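Local structure of putative polyketide synthase (Brevibacillus brevis, 5HU7) at residues A[25-30]-A[96-101]. The protein probably catalyses the dehydration of beta-hydroxyacyl intermediates during polyketide assembly, as the dehydratase domain of a trans-AT polyketide synthase. Sequence-based numbering, arbitrary orientation.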
loop_
_atom_site.group_PDB
_atom_site.type_symbol
_atom_site.label_atom_id
_atom_site.label_comp_id
_atom_site.label_asym_id
_atom_site.label_seq_id
_atom_site.Cartn_x
_atom_site.Cartn_y
_atom_site.Cartn_z
ATOM N N GLU A 25 8.491 1.088 -9.529
ATOM C CA GLU A 25 8.811 1.964 -8.390
ATOM C C GLU A 25 8.186 1.559 -7.058
ATOM O O GLU A 25 7.040 1.131 -7.056
ATOM C CB GLU A 25 8.280 3.355 -8.760
ATOM C CG GLU A 25 8.785 4.539 -7.943
ATOM C CD GLU A 25 8.198 5.858 -8.427
ATOM O OE1 GLU A 25 7.325 5.838 -9.322
ATOM O OE2 GLU A 25 8.611 6.919 -7.917
ATOM N N LEU A 26 8.900 1.787 -5.925
ATOM C CA LEU A 26 8.404 1.629 -4.540
ATOM C C LEU A 26 7.886 3.025 -4.168
ATOM O O LEU A 26 8.690 3.962 -4.111
ATOM C CB LEU A 26 9.530 1.223 -3.547
ATOM C CG LEU A 26 9.215 1.235 -2.036
ATOM C CD1 LEU A 26 8.214 0.202 -1.649
ATOM C CD2 LEU A 26 10.445 0.938 -1.226
ATOM N N ARG A 27 6.556 3.186 -3.976
ATOM C CA ARG A 27 6.014 4.512 -3.679
ATOM C C ARG A 27 4.703 4.530 -2.939
ATOM O O ARG A 27 3.994 3.550 -2.856
ATOM C CB ARG A 27 5.878 5.357 -4.955
ATOM C CG ARG A 27 4.767 4.919 -5.874
ATOM C CD ARG A 27 4.525 5.909 -6.993
ATOM N NE ARG A 27 3.379 5.529 -7.820
ATOM C CZ ARG A 27 3.013 6.152 -8.943
ATOM N NH1 ARG A 27 3.706 7.199 -9.397
ATOM N NH2 ARG A 27 1.950 5.730 -9.624
ATOM N N TYR A 28 4.397 5.699 -2.389
ATOM C CA TYR A 28 3.173 5.951 -1.651
ATOM C C TYR A 28 2.479 7.149 -2.293
ATOM O O TYR A 28 3.142 8.002 -2.878
ATOM C CB TYR A 28 3.495 6.178 -0.166
ATOM C CG TYR A 28 4.315 5.057 0.430
ATOM C CD1 TYR A 28 5.695 5.028 0.293
ATOM C CD2 TYR A 28 3.696 3.950 1.007
ATOM C CE1 TYR A 28 6.448 3.934 0.727
ATOM C CE2 TYR A 28 4.445 2.882 1.506
ATOM C CZ TYR A 28 5.827 2.891 1.385
ATOM O OH TYR A 28 6.597 1.836 1.806
ATOM N N SER A 29 1.152 7.152 -2.291
ATOM C CA SER A 29 0.373 8.241 -2.905
ATOM C C SER A 29 -0.680 8.729 -1.971
ATOM O O SER A 29 -1.277 7.939 -1.236
ATOM C CB SER A 29 -0.266 7.789 -4.219
ATOM O OG SER A 29 0.711 7.180 -5.056
ATOM N N SER A 30 -0.885 10.059 -1.983
ATOM C CA SER A 30 -1.889 10.759 -1.179
ATOM C C SER A 30 -2.583 11.779 -2.050
ATOM O O SER A 30 -1.963 12.343 -2.946
ATOM C CB SER A 30 -1.218 11.463 -0.012
ATOM O OG SER A 30 -0.507 10.519 0.762
ATOM N N GLN A 96 -2.631 15.071 -6.285
ATOM C CA GLN A 96 -2.177 13.713 -6.014
ATOM C C GLN A 96 -0.646 13.803 -5.842
ATOM O O GLN A 96 0.056 14.104 -6.794
ATOM C CB GLN A 96 -2.560 12.740 -7.130
ATOM C CG GLN A 96 -2.490 11.284 -6.664
ATOM C CD GLN A 96 -2.610 10.267 -7.774
ATOM O OE1 GLN A 96 -2.370 10.543 -8.958
ATOM N NE2 GLN A 96 -2.914 9.033 -7.398
ATOM N N VAL A 97 -0.154 13.597 -4.622
ATOM C CA VAL A 97 1.264 13.692 -4.288
ATOM C C VAL A 97 1.812 12.315 -4.042
ATOM O O VAL A 97 1.207 11.540 -3.310
ATOM C CB VAL A 97 1.468 14.557 -3.025
ATOM C CG1 VAL A 97 2.949 14.827 -2.789
ATOM C CG2 VAL A 97 0.701 15.856 -3.115
ATOM N N HIS A 98 2.986 12.038 -4.592
ATOM C CA HIS A 98 3.655 10.751 -4.446
ATOM C C HIS A 98 4.954 10.882 -3.652
ATOM O O HIS A 98 5.583 11.920 -3.688
ATOM C CB HIS A 98 3.977 10.165 -5.822
ATOM C CG HIS A 98 2.813 10.090 -6.735
ATOM N ND1 HIS A 98 1.779 9.206 -6.501
ATOM C CD2 HIS A 98 2.554 10.772 -7.869
ATOM C CE1 HIS A 98 0.920 9.395 -7.476
ATOM N NE2 HIS A 98 1.358 10.314 -8.337
ATOM N N VAL A 99 5.344 9.818 -2.968
ATOM C CA VAL A 99 6.626 9.732 -2.275
ATOM C C VAL A 99 7.292 8.464 -2.782
ATOM O O VAL A 99 6.826 7.365 -2.483
ATOM C CB VAL A 99 6.600 9.674 -0.743
ATOM C CG1 VAL A 99 7.998 9.909 -0.199
ATOM C CG2 VAL A 99 5.621 10.648 -0.167
ATOM N N GLY A 100 8.355 8.624 -3.541
ATOM C CA GLY A 100 9.107 7.497 -4.037
ATOM C C GLY A 100 10.301 7.267 -3.136
ATOM O O GLY A 100 10.842 8.223 -2.575
ATOM N N ILE A 101 10.686 6.001 -2.961
ATOM C CA ILE A 101 11.851 5.610 -2.177
ATOM C C ILE A 101 12.767 4.848 -3.156
ATOM O O ILE A 101 12.293 3.951 -3.836
ATOM C CB ILE A 101 11.474 4.745 -0.966
ATOM C CG1 ILE A 101 10.455 5.435 -0.034
ATOM C CG2 ILE A 101 12.749 4.324 -0.203
ATOM C CD1 ILE A 101 10.918 6.666 0.653
#
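The guanidinium of Arg27 lies flat on the imidazole of His98, the planes at 8° and the centres 4.3 Å apart. NH1 sits over the middle of the ring, whereas ND1 of His98 falls toward the rim of the guanidinium. Arginine suits the spot because its long chain ends in a flat, charged group that can stack on an imidazole while NH1 still bonds Tyr114 OH; CG set between the backbone N and the carbonyl carbon (chi1 72°) and an extended chain carry it there. At the ring's edge, in its plane, Ser29 OG meets His98 ND1 at 2.7 Å in a hydrogen bond whose proton could belong to either partner; the short serine fits because it is directly opposite His98 in a non-hydrogen-bonded pair. With an alanine in place of His98, the Arg27 guanidinium would probably lose the surface it stacks on, and Ser29 OG one of its partners. These are neighbouring antiparallel strands of the N-terminal half of a dehydratase built from hot-dog folds, in which a curved sheet wraps round a long helix, here 52-65. Backbone bonds join them in pairs: Tyr28 N to Val99 O and Val99 N to Tyr28 O, both 2.9 Å, then Ser30 N to Val97 O and Val97 N to Ser30 O. On the buried side facing the helix, which suits aliphatic and aromatic groups, Val99 packs on Met58 and Ala62, and the Tyr28 side chain also reaches Ala62; Tyr28 CE1 touches Ile101 CG1 at 4.3 Å, and Leu26 CD2 meets Ile101 CB at 4.0 Å. Farther out, Tyr114 OH also bonds Glu25 OE2, and its ring meets that of His98. Thr20 OG1, just after strand 18-19, bonds Ser29 OG and so helps fix the hydroxyl that holds His98.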